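Local coordinates for segregation and condensation protein A (Pyrococcus furiosus, PDB 5XNS) that probably serves as the kleisin subunit of the SMC-ScpA condensin complex in chromosome segregation, this piece being its C-terminal winged-helix domain, at residues E49-I57 / F62-M70. Residues are numbered along the deposited sequence; the frame is centred on the assembly and turned at random.
Sequences ENMGRVEII and FGEILVVPM
G52 and M70 meet where helix 35-50 gives way to strand 54-58. G52 has positive phi and ends the helix in a Schellman motif. Its carbonyl O lies 3.4 Å from CB of M70. R53 follows, and its O accepts a hydrogen bond from the backbone N of M70 at 2.7 Å; the donor sits above the carbonyl plane, 46° out of it. V54 and P69 form a non-hydrogen-bonded pair, and CB of V54 touches CG1 of V67 diagonally at 4.0 Å, while L48 and L45 of helix 35-50 cover this side. E55 pairs with V68 through two backbone bonds, N to O and O to N. On the face that carries E55, I57, L66 and V68, the M70 chain, bent at chi2 (-89°) and again at chi3, folds back across E55. Its SD comes to 3.4 Å from CB of E55, and its CE packs near OE2. I56 returns to the buried face. Its CG2, anti to the backbone N, lies beside CG2 of I65 at 3.5 Å, a tight contact. The backbone N of I56 is bonded to OE2 of E49, which ties the strand to the helix end; a basic side chain on the chain of another protein pairs with OE1 of E49. I57 and L66 form the next hydrogen-bonded pair, CB of I57 lying 4.3 Å from CB of L66. CD1 of I57 also reaches CG2 of V68 at 4.4 Å. On its other edge strand 65-69 bonds through I65 to F26 and through V67 to I24. The two strands run antiparallel at 158° and form the beta hairpin after helix 35-50, consistent with the wing of the C-terminal winged-helix domain of kleisins.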
loop_
_atom_site.group_PDB
_atom_site.type_symbol
_atom_site.label_atom_id
_atom_site.label_comp_id
_atom_site.label_asym_id
_atom_site.label_seq_id
_atom_site.Cartn_x
_atom_site.Cartn_y
_atom_site.Cartn_z
ATOM N N GLU B 49 -21.071 8.570 18.794
ATOM C CA GLU B 49 -20.158 8.241 19.878
ATOM C C GLU B 49 -18.989 9.214 19.930
ATOM O O GLU B 49 -18.542 9.578 21.020
ATOM C CB GLU B 49 -19.658 6.809 19.749
ATOM C CG GLU B 49 -18.776 6.417 20.921
ATOM C CD GLU B 49 -18.444 4.956 20.939
ATOM O OE1 GLU B 49 -18.072 4.433 19.864
ATOM O OE2 GLU B 49 -18.564 4.339 22.028
ATOM N N ASN B 50 -18.508 9.670 18.772
ATOM C CA ASN B 50 -17.407 10.624 18.770
ATOM C C ASN B 50 -17.823 11.959 19.374
ATOM O O ASN B 50 -16.974 12.696 19.881
ATOM C CB ASN B 50 -16.886 10.817 17.346
ATOM C CG ASN B 50 -15.447 11.283 17.320
ATOM O OD1 ASN B 50 -14.533 10.537 17.694
ATOM N ND2 ASN B 50 -15.238 12.523 16.903
ATOM N N MET B 51 -19.113 12.288 19.325
ATOM C CA MET B 51 -19.647 13.488 19.956
ATOM C C MET B 51 -20.068 13.266 21.402
ATOM O O MET B 51 -20.591 14.196 22.024
ATOM C CB MET B 51 -20.854 14.023 19.179
ATOM C CG MET B 51 -20.591 14.367 17.741
ATOM S SD MET B 51 -22.138 14.813 16.907
ATOM C CE MET B 51 -22.974 13.255 16.757
ATOM N N GLY B 52 -19.871 12.067 21.942
ATOM C CA GLY B 52 -20.222 11.801 23.320
ATOM C C GLY B 52 -21.698 11.621 23.596
ATOM O O GLY B 52 -22.097 11.649 24.762
ATOM N N ARG B 53 -22.530 11.415 22.567
ATOM C CA ARG B 53 -23.968 11.279 22.788
ATOM C C ARG B 53 -24.425 9.843 22.999
ATOM O O ARG B 53 -25.485 9.635 23.611
ATOM C CB ARG B 53 -24.752 11.903 21.636
ATOM C CG ARG B 53 -24.367 13.323 21.367
ATOM C CD ARG B 53 -25.423 14.052 20.557
ATOM N NE ARG B 53 -25.027 15.443 20.352
ATOM C CZ ARG B 53 -25.128 16.399 21.280
ATOM N NH1 ARG B 53 -25.631 16.126 22.485
ATOM N NH2 ARG B 53 -24.726 17.650 20.999
ATOM N N VAL B 54 -23.672 8.848 22.518
ATOM C CA VAL B 54 -23.939 7.451 22.824
ATOM C C VAL B 54 -22.619 6.771 23.153
ATOM O O VAL B 54 -21.538 7.261 22.822
ATOM C CB VAL B 54 -24.639 6.686 21.676
ATOM C CG1 VAL B 54 -25.864 7.442 21.189
ATOM C CG2 VAL B 54 -23.646 6.417 20.533
ATOM N N GLU B 55 -22.726 5.616 23.795
ATOM C CA GLU B 55 -21.607 4.719 24.026
ATOM C C GLU B 55 -21.869 3.408 23.294
ATOM O O GLU B 55 -22.967 2.851 23.391
ATOM C CB GLU B 55 -21.432 4.481 25.515
ATOM C CG GLU B 55 -20.758 3.192 25.878
ATOM C CD GLU B 55 -20.025 3.308 27.209
ATOM O OE1 GLU B 55 -19.029 2.566 27.406
ATOM O OE2 GLU B 55 -20.436 4.170 28.032
ATOM N N ILE B 56 -20.880 2.932 22.545
ATOM C CA ILE B 56 -20.969 1.653 21.851
ATOM C C ILE B 56 -20.197 0.621 22.656
ATOM O O ILE B 56 -19.039 0.845 23.023
ATOM C CB ILE B 56 -20.428 1.753 20.415
ATOM C CG1 ILE B 56 -21.200 2.811 19.623
ATOM C CG2 ILE B 56 -20.510 0.395 19.727
ATOM C CD1 ILE B 56 -20.579 3.155 18.295
ATOM N N ILE B 57 -20.833 -0.506 22.928
ATOM C CA ILE B 57 -20.270 -1.539 23.784
ATOM C C ILE B 57 -20.074 -2.798 22.962
ATOM O O ILE B 57 -21.010 -3.268 22.303
ATOM C CB ILE B 57 -21.184 -1.813 24.991
ATOM C CG1 ILE B 57 -21.126 -0.638 25.964
ATOM C CG2 ILE B 57 -20.830 -3.148 25.648
ATOM C CD1 ILE B 57 -22.116 -0.761 27.093
ATOM N N PHE B 62 -15.844 -8.503 16.658
ATOM C CA PHE B 62 -16.937 -9.016 15.829
ATOM C C PHE B 62 -18.037 -9.667 16.656
ATOM O O PHE B 62 -18.805 -10.487 16.140
ATOM C CB PHE B 62 -16.419 -9.991 14.770
ATOM C CG PHE B 62 -15.336 -9.416 13.920
ATOM C CD1 PHE B 62 -15.625 -8.442 12.974
ATOM C CD2 PHE B 62 -14.022 -9.838 14.061
ATOM C CE1 PHE B 62 -14.619 -7.908 12.176
ATOM C CE2 PHE B 62 -13.010 -9.302 13.271
ATOM C CZ PHE B 62 -13.310 -8.337 12.331
ATOM N N GLY B 63 -18.121 -9.311 17.937
ATOM C CA GLY B 63 -19.179 -9.795 18.795
ATOM C C GLY B 63 -20.349 -8.846 18.798
ATOM O O GLY B 63 -20.331 -7.784 18.171
ATOM N N GLU B 64 -21.393 -9.251 19.516
ATOM C CA GLU B 64 -22.587 -8.429 19.622
ATOM C C GLU B 64 -22.230 -7.002 20.020
ATOM O O GLU B 64 -21.429 -6.777 20.927
ATOM C CB GLU B 64 -23.561 -9.039 20.637
ATOM C CG GLU B 64 -24.819 -8.199 20.825
ATOM C CD GLU B 64 -26.088 -9.029 20.918
ATOM O OE1 GLU B 64 -26.393 -9.546 22.021
ATOM O OE2 GLU B 64 -26.765 -9.172 19.869
ATOM N N ILE B 65 -22.835 -6.044 19.328
ATOM C CA ILE B 65 -22.660 -4.624 19.581
ATOM C C ILE B 65 -23.926 -4.086 20.246
ATOM O O ILE B 65 -25.038 -4.362 19.783
ATOM C CB ILE B 65 -22.370 -3.881 18.267
ATOM C CG1 ILE B 65 -21.132 -4.481 17.592
ATOM C CG2 ILE B 65 -22.222 -2.389 18.520
ATOM C CD1 ILE B 65 -20.914 -4.005 16.149
ATOM N N LEU B 66 -23.756 -3.318 21.323
ATOM C CA LEU B 66 -24.851 -2.683 22.047
ATOM C C LEU B 66 -24.636 -1.177 22.106
ATOM O O LEU B 66 -23.511 -0.685 22.013
ATOM C CB LEU B 66 -24.980 -3.213 23.475
ATOM C CG LEU B 66 -24.991 -4.725 23.623
ATOM C CD1 LEU B 66 -24.701 -5.062 25.066
ATOM C CD2 LEU B 66 -26.338 -5.295 23.178
ATOM N N VAL B 67 -25.731 -0.448 22.300
ATOM C CA VAL B 67 -25.727 1.008 22.283
ATOM C C VAL B 67 -26.418 1.528 23.534
ATOM O O VAL B 67 -27.520 1.079 23.877
ATOM C CB VAL B 67 -26.435 1.563 21.033
ATOM C CG1 VAL B 67 -26.310 3.091 20.988
ATOM C CG2 VAL B 67 -25.869 0.910 19.767
ATOM N N VAL B 68 -25.793 2.499 24.189
ATOM C CA VAL B 68 -26.415 3.174 25.319
ATOM C C VAL B 68 -26.297 4.673 25.091
ATOM O O VAL B 68 -25.203 5.159 24.772
ATOM C CB VAL B 68 -25.766 2.753 26.646
ATOM C CG1 VAL B 68 -26.355 3.550 27.802
ATOM C CG2 VAL B 68 -25.960 1.268 26.865
ATOM N N PRO B 69 -27.380 5.442 25.216
ATOM C CA PRO B 69 -27.259 6.900 25.084
ATOM C C PRO B 69 -26.595 7.505 26.313
ATOM O O PRO B 69 -26.613 6.929 27.404
ATOM C CB PRO B 69 -28.710 7.370 24.928
ATOM C CG PRO B 69 -29.525 6.301 25.600
ATOM C CD PRO B 69 -28.779 5.003 25.370
ATOM N N MET B 70 -25.956 8.655 26.106
ATOM C CA MET B 70 -25.282 9.388 27.182
ATOM C C MET B 70 -25.970 10.719 27.429
ATOM O O MET B 70 -26.748 11.191 26.588
ATOM C CB MET B 70 -23.804 9.647 26.860
ATOM C CG MET B 70 -23.126 8.519 26.120
ATOM S SD MET B 70 -22.401 7.301 27.229
ATOM C CE MET B 70 -20.747 7.978 27.407
#